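Local coordinates for protein haloalkane dehalogenase (Mycobacterium rhodesiae, PDB 4MJ3) that catalyses the hydrolytic cleavage of carbon-halogen bonds in haloalkanes, releasing a halide ion and leaving an alcohol, at residues A[47-52]-A[67-72]; A[77-82]-A[107-112]; A[143-148]-A[258-263]; A[167-172]-A[211-216]. One frame throughout, in Å; residues are numbered along the deposited sequence.

Contact 1: residues A[47-52]-A[67-72]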
# COMPACT_ATOMS: atom_id res chain seq x y z
N GLU A 47 3.44 -19.86 1.85
CA GLU A 47 4.15 -18.68 2.38
C GLU A 47 3.33 -17.44 2.07
O GLU A 47 2.83 -17.28 0.96
CB GLU A 47 5.53 -18.53 1.76
CG GLU A 47 6.51 -19.59 2.18
CD GLU A 47 7.93 -19.25 1.76
OE1 GLU A 47 8.52 -18.33 2.34
OE2 GLU A 47 8.45 -19.90 0.84
N VAL A 48 3.22 -16.58 3.07
CA VAL A 48 2.35 -15.42 2.97
C VAL A 48 3.04 -14.31 2.20
O VAL A 48 4.16 -13.92 2.53
CB VAL A 48 1.95 -14.90 4.36
CG1 VAL A 48 1.22 -13.56 4.25
CG2 VAL A 48 1.11 -15.92 5.11
N VAL A 49 2.33 -13.77 1.21
CA VAL A 49 2.74 -12.54 0.53
C VAL A 49 1.68 -11.50 0.87
O VAL A 49 0.51 -11.66 0.50
CB VAL A 49 2.82 -12.74 -0.97
CG1 VAL A 49 3.25 -11.46 -1.67
CG2 VAL A 49 3.76 -13.91 -1.29
N LEU A 50 2.08 -10.47 1.59
CA LEU A 50 1.15 -9.42 2.02
C LEU A 50 1.25 -8.25 1.08
O LEU A 50 2.31 -7.63 0.94
CB LEU A 50 1.48 -8.98 3.45
CG LEU A 50 0.61 -7.86 4.01
CD1 LEU A 50 -0.85 -8.26 4.08
CD2 LEU A 50 1.14 -7.51 5.38
N LEU A 51 0.12 -7.91 0.45
CA LEU A 51 0.06 -6.91 -0.60
C LEU A 51 -0.63 -5.66 -0.09
O LEU A 51 -1.82 -5.68 0.19
CB LEU A 51 -0.74 -7.46 -1.79
CG LEU A 51 -0.26 -8.80 -2.36
CD1 LEU A 51 -1.31 -9.41 -3.27
CD2 LEU A 51 1.05 -8.64 -3.09
N LEU A 52 0.14 -4.58 0.06
CA LEU A 52 -0.41 -3.35 0.61
C LEU A 52 -0.48 -2.25 -0.43
O LEU A 52 0.50 -1.95 -1.11
CB LEU A 52 0.41 -2.88 1.82
CG LEU A 52 0.49 -3.86 3.00
CD1 LEU A 52 1.18 -3.18 4.20
CD2 LEU A 52 -0.87 -4.40 3.40
N PRO A 67 -3.49 -13.88 -8.95
CA PRO A 67 -3.49 -15.20 -9.58
C PRO A 67 -2.11 -15.77 -9.85
O PRO A 67 -1.92 -16.97 -9.76
CB PRO A 67 -4.25 -14.96 -10.89
CG PRO A 67 -5.12 -13.77 -10.62
CD PRO A 67 -4.27 -12.91 -9.74
N VAL A 68 -1.14 -14.92 -10.17
CA VAL A 68 0.25 -15.35 -10.40
C VAL A 68 0.86 -15.90 -9.10
O VAL A 68 1.46 -16.96 -9.10
CB VAL A 68 1.11 -14.17 -10.91
CG1 VAL A 68 2.57 -14.58 -11.04
CG2 VAL A 68 0.57 -13.67 -12.24
N LEU A 69 0.62 -15.20 -8.00
CA LEU A 69 1.15 -15.61 -6.70
C LEU A 69 0.52 -16.94 -6.28
O LEU A 69 1.20 -17.86 -5.84
CB LEU A 69 0.89 -14.51 -5.66
CG LEU A 69 1.58 -13.17 -5.95
CD1 LEU A 69 1.08 -12.11 -4.99
CD2 LEU A 69 3.10 -13.27 -5.89
N VAL A 70 -0.79 -17.05 -6.46
CA VAL A 70 -1.52 -18.27 -6.11
C VAL A 70 -1.08 -19.47 -6.95
O VAL A 70 -0.88 -20.56 -6.41
CB VAL A 70 -3.04 -18.04 -6.26
CG1 VAL A 70 -3.82 -19.36 -6.19
CG2 VAL A 70 -3.53 -17.06 -5.20
N GLU A 71 -0.91 -19.27 -8.25
CA GLU A 71 -0.47 -20.35 -9.13
C GLU A 71 0.94 -20.83 -8.75
O GLU A 71 1.26 -22.02 -8.89
CB GLU A 71 -0.51 -19.91 -10.58
CG GLU A 71 -0.29 -21.06 -11.57
CD GLU A 71 1.16 -21.37 -11.91
OE1 GLU A 71 2.11 -20.67 -11.47
OE2 GLU A 71 1.32 -22.35 -12.66
N ALA A 72 1.76 -19.92 -8.22
CA ALA A 72 3.11 -20.25 -7.76
C ALA A 72 3.13 -20.96 -6.41
O ALA A 72 4.20 -21.29 -5.91
CB ALA A 72 3.96 -18.98 -7.70
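Leu-69 is the one helix residue that meets Val-49 and Leu-51 on the strand, and it does so with a single methyl, CD1. The apolar part of the contact is therefore a three-residue cluster built around one carbon. Leu-51 comes from straight ahead, tip to tip, and its fork straddles the helix methyl: CD1 and CD2 of Leu-51 each stand 4.0 Å from CD1 of Leu-69. Val-49 instead crosses the leucine at about a right angle, its CG1 also lying 4.0 Å from Leu-69 CD1. That branch lies anti to the backbone N (chi1 -180°), which turns it to the helix. Residues 49 and 51 are two apart on an extended strand, so both side chains leave the same face.

Helix 66-71 here forms the connection of a beta-alpha-beta unit, strand 48-52 to helix to strand 75-79, within the central sheet of the alpha/beta hydrolase fold.

The polar bonds stay within each element or pass to adjoining strands. Val-49 exchanges backbone hydrogen bonds with Arg-75 and Val-77 on one flank, while Val-48 and Leu-50 pair with Thr-118 on the other. In the helix, Glu-71 N bonds to Pro-67 O at 2.9 Å. Alongside, Val-68 and Ala-72 touch helix 282-300, where Arg-299 reaches the carbonyl oxygen of Ala-72.

Contact 2: residues A[77-82]-A[107-112]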
# COMPACT_ATOMS: atom_id res chain seq x y z
N VAL A 77 -2.34 -12.29 0.54
CA VAL A 77 -3.21 -11.57 1.44
C VAL A 77 -3.10 -10.08 1.10
O VAL A 77 -2.00 -9.56 0.98
CB VAL A 77 -2.81 -11.83 2.90
CG1 VAL A 77 -3.71 -11.06 3.84
CG2 VAL A 77 -2.87 -13.33 3.17
N ALA A 78 -4.24 -9.43 0.88
CA ALA A 78 -4.26 -8.00 0.55
C ALA A 78 -5.24 -7.32 1.50
O ALA A 78 -6.36 -7.80 1.67
CB ALA A 78 -4.68 -7.78 -0.89
N ILE A 79 -4.83 -6.21 2.11
CA ILE A 79 -5.66 -5.59 3.13
C ILE A 79 -5.98 -4.15 2.71
O ILE A 79 -5.09 -3.43 2.33
CB ILE A 79 -4.92 -5.57 4.49
CG1 ILE A 79 -4.56 -6.99 4.93
CG2 ILE A 79 -5.75 -4.86 5.56
CD1 ILE A 79 -3.72 -7.07 6.19
N ASP A 80 -7.25 -3.76 2.83
CA ASP A 80 -7.65 -2.39 2.56
C ASP A 80 -7.42 -1.47 3.78
O ASP A 80 -7.90 -1.73 4.87
CB ASP A 80 -9.13 -2.29 2.19
CG ASP A 80 -9.47 -2.91 0.84
OD1 ASP A 80 -8.56 -3.18 -0.00
OD2 ASP A 80 -10.68 -3.15 0.62
N LEU A 81 -6.70 -0.39 3.56
CA LEU A 81 -6.48 0.62 4.60
C LEU A 81 -7.81 1.20 5.06
O LEU A 81 -8.74 1.33 4.29
CB LEU A 81 -5.60 1.74 4.05
CG LEU A 81 -4.16 1.39 3.66
CD1 LEU A 81 -3.53 2.49 2.84
CD2 LEU A 81 -3.34 1.12 4.90
N VAL A 82 -7.85 1.60 6.33
CA VAL A 82 -8.99 2.33 6.87
C VAL A 82 -9.14 3.58 6.00
O VAL A 82 -8.17 4.27 5.73
CB VAL A 82 -8.76 2.68 8.36
CG1 VAL A 82 -9.83 3.62 8.87
CG2 VAL A 82 -8.74 1.40 9.21
N ALA A 107 -2.82 -3.97 13.73
CA ALA A 107 -3.92 -4.69 14.36
C ALA A 107 -4.58 -5.68 13.40
O ALA A 107 -4.91 -6.80 13.80
CB ALA A 107 -4.93 -3.74 14.92
N ALA A 108 -4.76 -5.28 12.14
CA ALA A 108 -5.29 -6.17 11.11
C ALA A 108 -4.41 -7.39 10.86
O ALA A 108 -4.88 -8.54 10.87
CB ALA A 108 -5.50 -5.42 9.82
N ILE A 109 -3.12 -7.15 10.69
CA ILE A 109 -2.15 -8.23 10.50
C ILE A 109 -2.21 -9.23 11.69
O ILE A 109 -2.22 -10.45 11.50
CB ILE A 109 -0.73 -7.66 10.32
CG1 ILE A 109 -0.64 -6.93 8.99
CG2 ILE A 109 0.35 -8.74 10.41
CD1 ILE A 109 0.59 -6.06 8.82
N GLU A 110 -2.23 -8.69 12.90
CA GLU A 110 -2.28 -9.51 14.10
C GLU A 110 -3.57 -10.32 14.21
O GLU A 110 -3.55 -11.48 14.61
CB GLU A 110 -2.11 -8.64 15.34
CG GLU A 110 -0.72 -8.07 15.52
CD GLU A 110 0.24 -9.07 16.11
OE1 GLU A 110 0.64 -10.01 15.39
OE2 GLU A 110 0.62 -8.92 17.29
N GLU A 111 -4.69 -9.69 13.86
CA GLU A 111 -6.00 -10.33 13.96
C GLU A 111 -6.15 -11.44 12.91
O GLU A 111 -6.66 -12.51 13.22
CB GLU A 111 -7.11 -9.28 13.82
CG GLU A 111 -8.47 -9.76 14.27
CD GLU A 111 -8.52 -10.16 15.73
OE1 GLU A 111 -8.00 -9.40 16.58
OE2 GLU A 111 -9.06 -11.26 16.02
N ILE A 112 -5.65 -11.19 11.70
CA ILE A 112 -5.62 -12.22 10.68
C ILE A 112 -4.67 -13.36 11.07
O ILE A 112 -4.96 -14.53 10.81
CB ILE A 112 -5.22 -11.65 9.30
CG1 ILE A 112 -6.26 -10.62 8.85
CG2 ILE A 112 -5.12 -12.79 8.30
CD1 ILE A 112 -5.78 -9.74 7.73
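Ile-79 is the bump of this contact, and Ala-108, Ile-109 and Ile-112 form the hollow that receives it. The longer branch of the isoleucine goes in deepest. Its CD1 lies 3.7 Å from CD1 of Ile-112, the two side chains meeting tip to tip, and CG1 of Ile-79 follows close behind at 4.1 Å from that same methyl. On another wall of the hollow, Ile-109 passes crosswise, at about a right angle, with its CG1 4.2 Å from Ile-79 CD1. The shorter branch takes the shallow part: Ile-79 CG2 rests 4.3 Å from CB of Ala-108, where the small side chain lets the strand come near the helix. The first torsion sorts the two branches, CG1 standing anti to the carbonyl carbon (chi1 -59°) and CG2 anti to the backbone N.

Strand 75-79 belongs to the central sheet of the alpha/beta hydrolase fold, and helix 98-112, which packs on it, leads on to strand 117-121. The axes of strand 77-79 and helix 107-112 approach to 10.5 Å and run at 141° to one another, closer to antiparallel than to perpendicular.

One turn of helix sets the spacing of the hollow, since Ile-112 N bonds to Ala-108 O at 2.9 Å. Other strands of the sheet add to its walls: Leu-50 touches both Ile-79 and Ile-109, Tyr-38 does the same for Ile-79 and Ile-112, and Val-24 packs against Ala-108 and Ile-112.

Contact 3: residues A[143-148]-A[258-263]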
# COMPACT_ATOMS: atom_id res chain seq x y z
N VAL A 143 11.04 -8.52 2.08
CA VAL A 143 10.37 -7.27 1.70
C VAL A 143 10.62 -6.95 0.23
O VAL A 143 11.76 -7.05 -0.24
CB VAL A 143 10.85 -6.09 2.57
CG1 VAL A 143 10.18 -4.81 2.12
CG2 VAL A 143 10.59 -6.37 4.05
N VAL A 144 9.55 -6.62 -0.49
CA VAL A 144 9.63 -6.08 -1.85
C VAL A 144 9.07 -4.66 -1.80
O VAL A 144 7.92 -4.45 -1.42
CB VAL A 144 8.80 -6.92 -2.84
CG1 VAL A 144 8.89 -6.32 -4.24
CG2 VAL A 144 9.28 -8.34 -2.81
N ALA A 145 9.90 -3.69 -2.15
CA ALA A 145 9.49 -2.29 -2.23
C ALA A 145 9.36 -1.89 -3.68
O ALA A 145 10.31 -2.06 -4.46
CB ALA A 145 10.50 -1.40 -1.52
N ALA A 146 8.23 -1.32 -4.04
CA ALA A 146 7.97 -0.89 -5.41
C ALA A 146 7.28 0.47 -5.42
O ALA A 146 6.12 0.58 -5.02
CB ALA A 146 7.10 -1.91 -6.12
N ASN A 147 7.99 1.49 -5.90
CA ASN A 147 7.43 2.83 -6.01
C ASN A 147 6.87 3.29 -4.68
O ASN A 147 5.67 3.58 -4.53
CB ASN A 147 6.36 2.90 -7.11
CG ASN A 147 6.93 2.65 -8.49
OD1 ASN A 147 8.15 2.55 -8.68
ND2 ASN A 147 6.04 2.58 -9.48
N THR A 148 7.79 3.38 -3.72
CA THR A 148 7.43 3.75 -2.36
C THR A 148 8.67 4.33 -1.67
O THR A 148 9.72 4.47 -2.30
CB THR A 148 6.86 2.54 -1.59
OG1 THR A 148 6.29 3.00 -0.36
CG2 THR A 148 7.92 1.49 -1.33
N PRO A 258 17.27 4.52 -5.12
CA PRO A 258 18.65 4.20 -4.69
C PRO A 258 18.90 4.45 -3.21
O PRO A 258 19.78 3.82 -2.61
CB PRO A 258 19.52 5.10 -5.57
CG PRO A 258 18.62 6.20 -5.99
CD PRO A 258 17.26 5.59 -6.12
N VAL A 259 18.13 5.35 -2.60
CA VAL A 259 18.27 5.64 -1.17
C VAL A 259 17.79 4.45 -0.34
O VAL A 259 18.49 3.96 0.55
CB VAL A 259 17.44 6.89 -0.78
CG1 VAL A 259 17.59 7.16 0.72
CG2 VAL A 259 17.88 8.09 -1.59
N LEU A 260 16.62 3.93 -0.69
CA LEU A 260 16.11 2.72 -0.04
C LEU A 260 17.02 1.51 -0.27
O LEU A 260 17.37 0.78 0.67
CB LEU A 260 14.71 2.43 -0.57
CG LEU A 260 13.80 1.49 0.20
CD1 LEU A 260 13.70 1.89 1.67
CD2 LEU A 260 12.43 1.51 -0.47
N ARG A 261 17.40 1.27 -1.52
CA ARG A 261 18.24 0.12 -1.85
C ARG A 261 19.58 0.18 -1.09
O ARG A 261 20.07 -0.84 -0.60
CB ARG A 261 18.45 0.01 -3.37
CG ARG A 261 19.36 -1.14 -3.78
CD ARG A 261 19.45 -1.39 -5.27
NE ARG A 261 19.25 -0.22 -6.11
CZ ARG A 261 20.19 0.69 -6.40
NH1 ARG A 261 19.92 1.72 -7.20
NH2 ARG A 261 21.41 0.58 -5.90
N GLY A 262 20.18 1.36 -1.01
CA GLY A 262 21.47 1.53 -0.34
C GLY A 262 21.39 1.44 1.17
O GLY A 262 22.36 1.10 1.82
N HIS A 263 20.22 1.71 1.75
CA HIS A 263 20.07 1.78 3.20
C HIS A 263 19.88 0.42 3.88
O HIS A 263 20.35 0.21 5.00
CB HIS A 263 18.86 2.63 3.52
CG HIS A 263 18.66 2.86 4.99
ND1 HIS A 263 19.60 3.48 5.77
CD2 HIS A 263 17.62 2.58 5.82
CE1 HIS A 263 19.16 3.56 7.02
NE2 HIS A 263 17.96 3.02 7.07
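Where strand 140-145 of the alpha/beta hydrolase sheet meets helix 256-263, Ala-145 and Leu-260 supply the packing, a small side chain on the strand accepting a long one from the helix. The two elements are far apart in sequence, with several helices in the chain between them. Leu-260 puts CG anti to the backbone N (chi1 -162°), and this carries its CD2 methyl to the sheet. Phe-242 of the adjacent strand 242-244 touches both residues, while Leu-130 of helix 124-135 adds another apolar neighbour to Leu-260, so the leucine meets apolar groups from both sheet and helix.

Beyond the strand, Thr-148 borders the same methyl through its backbone. The contact buries its carbonyl oxygen, for which the model offers no hydrogen-bonding partner. The hydroxyl OG1 of Thr-148 is held instead by the carbonyl oxygen of Asp-123, at the turn after strand 117-121, which is the position of the nucleophile elbow in this fold. At the far end of the helical segment, the ring of His-263 stacks with that of Trp-232. The tightest approach between strand and helix is 3.6 Å, from Ala-145 CB to Leu-260 CD2.

Contact 4: residues A[167-172]-A[211-216]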
# COMPACT_ATOMS: atom_id res chain seq x y z
N PHE A 167 -2.74 19.19 -6.06
CA PHE A 167 -3.94 18.73 -6.78
C PHE A 167 -4.92 18.05 -5.83
O PHE A 167 -6.14 18.30 -5.88
CB PHE A 167 -3.56 17.79 -7.92
CG PHE A 167 -4.74 17.13 -8.55
CD1 PHE A 167 -5.49 17.79 -9.52
CD2 PHE A 167 -5.16 15.89 -8.12
CE1 PHE A 167 -6.60 17.19 -10.08
CE2 PHE A 167 -6.27 15.28 -8.68
CZ PHE A 167 -7.00 15.95 -9.64
N SER A 168 -4.38 17.20 -4.95
CA SER A 168 -5.24 16.39 -4.08
C SER A 168 -6.10 17.25 -3.16
O SER A 168 -7.20 16.85 -2.78
CB SER A 168 -4.43 15.40 -3.26
OG SER A 168 -3.75 16.07 -2.21
N GLN A 169 -5.59 18.44 -2.80
CA GLN A 169 -6.29 19.37 -1.95
C GLN A 169 -7.18 20.32 -2.75
O GLN A 169 -8.27 20.69 -2.29
CB GLN A 169 -5.28 20.17 -1.12
CG GLN A 169 -4.35 19.30 -0.28
CD GLN A 169 -5.10 18.33 0.60
OE1 GLN A 169 -5.74 18.72 1.58
NE2 GLN A 169 -5.05 17.05 0.25
N GLU A 170 -6.72 20.75 -3.91
CA GLU A 170 -7.41 21.78 -4.68
C GLU A 170 -8.56 21.27 -5.55
O GLU A 170 -9.49 22.03 -5.86
CB GLU A 170 -6.42 22.54 -5.57
CG GLU A 170 -5.48 23.43 -4.78
CD GLU A 170 -4.60 24.28 -5.68
OE1 GLU A 170 -4.46 23.95 -6.89
OE2 GLU A 170 -4.05 25.27 -5.17
N VAL A 171 -8.49 20.02 -6.00
CA VAL A 171 -9.46 19.57 -6.96
C VAL A 171 -10.86 19.61 -6.31
O VAL A 171 -11.04 19.11 -5.19
CB VAL A 171 -9.12 18.18 -7.53
CG1 VAL A 171 -9.23 17.09 -6.46
CG2 VAL A 171 -10.00 17.87 -8.75
N PRO A 172 -11.85 20.19 -7.00
CA PRO A 172 -13.17 20.32 -6.35
C PRO A 172 -13.81 18.99 -6.02
O PRO A 172 -14.31 18.82 -4.92
CB PRO A 172 -14.01 21.07 -7.39
CG PRO A 172 -13.00 21.89 -8.14
CD PRO A 172 -11.76 21.04 -8.21
N GLN A 211 -6.98 13.33 3.17
CA GLN A 211 -5.98 13.60 4.20
C GLN A 211 -4.62 12.97 3.87
O GLN A 211 -3.58 13.52 4.28
CB GLN A 211 -6.47 13.18 5.59
CG GLN A 211 -5.58 13.63 6.77
CD GLN A 211 -5.42 15.14 6.91
OE1 GLN A 211 -6.03 15.93 6.19
NE2 GLN A 211 -4.57 15.54 7.83
N PHE A 212 -4.59 11.84 3.16
CA PHE A 212 -3.32 11.12 3.01
C PHE A 212 -2.14 11.96 2.55
O PHE A 212 -1.07 11.90 3.14
CB PHE A 212 -3.43 9.90 2.08
CG PHE A 212 -3.25 8.57 2.78
CD1 PHE A 212 -2.40 8.44 3.88
CD2 PHE A 212 -3.88 7.44 2.30
CE1 PHE A 212 -2.24 7.23 4.51
CE2 PHE A 212 -3.75 6.23 2.94
CZ PHE A 212 -2.90 6.11 4.03
N PRO A 213 -2.34 12.76 1.51
CA PRO A 213 -1.18 13.53 1.02
C PRO A 213 -0.64 14.55 2.03
O PRO A 213 0.54 14.94 1.94
CB PRO A 213 -1.74 14.23 -0.22
CG PRO A 213 -2.85 13.33 -0.67
CD PRO A 213 -3.50 12.92 0.61
N MSE A 214 -1.47 14.99 2.97
CA MSE A 214 -1.02 15.90 4.04
C MSE A 214 -0.27 15.19 5.13
O MSE A 214 0.38 15.83 5.96
CB MSE A 214 -2.20 16.67 4.66
CG MSE A 214 -3.03 17.45 3.64
SE MSE A 214 -1.92 18.55 2.41
CE MSE A 214 -1.13 19.76 3.75
N LEU A 215 -0.32 13.86 5.15
CA LEU A 215 0.37 13.05 6.17
C LEU A 215 1.79 12.68 5.77
O LEU A 215 2.52 12.11 6.56
CB LEU A 215 -0.42 11.77 6.47
CG LEU A 215 -1.85 12.00 7.01
CD1 LEU A 215 -2.50 10.66 7.27
CD2 LEU A 215 -1.84 12.84 8.28
N VAL A 216 2.17 12.96 4.52
CA VAL A 216 3.51 12.60 4.05
C VAL A 216 4.51 13.56 4.72
O VAL A 216 4.39 14.76 4.57
CB VAL A 216 3.64 12.73 2.52
CG1 VAL A 216 5.09 12.43 2.09
CG2 VAL A 216 2.68 11.80 1.82
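The hydroxyl oxygen of Ser-168 is gripped by two hydrogen bonds while its flank lies against the ring of Pro-213. It accepts from the neighbouring amide, Gln-169 NE2 to Ser-168 OG at 2.9 Å, with a nearly straight N-H...O angle of 171° and the oxygen almost in the amide plane. It also donates to the carbonyl oxygen of Gln-165, one turn back. Held this way, OG sits 3.3 Å from CG and 3.4 Å from CB of Pro-213.

Gln-169 reaches the same oxygen by folding back, its chain bent at the second torsion (chi2 -54°). NE2 has another acceptor in the carbonyl oxygen of Arg-210, and OE1 receives NH2 of Arg-93, so bonds at both ends of the amide fix its rotation. The selenomethionine Met-214 lies obliquely across this tethered group: its SE is 3.7 Å from CD of Gln-169, and its CG is 3.6 Å from OE1 of Gln-169. Here the bent, flexible chain of Met-214 packs on a polar side chain near the surface.

Phe-212, adjoining Pro-213, points inward and stacks with Trp-124 and His-101. Joining the end of helix 159-170 to the turn after helix 207-211, the contact ties together parts of the helical insertion between strands 140-145 and 242-244, consistent with the cap domain that covers the active-site cleft in haloalkane dehalogenases.

Contacts 1, 2 and 3 are buried and each sets a helix against the central sheet, whereas contact 4 is partly exposed and joins helix to turn. Contacts 1 and 2 sit on adjacent strands, 48-52 and 75-79, linked by backbone hydrogen bonds; their helices pack on opposite faces of that sheet. Contact 3 lies on strand 140-145, its centre about 20 Å from that of contact 1. All three sheet contacts rest on branched or small apolar side chains, while contact 4, nested within the loop closed by contact 3, mixes amide and hydroxyl with proline and selenomethionine. It touches contact 2 where Phe-212 meets Leu-81.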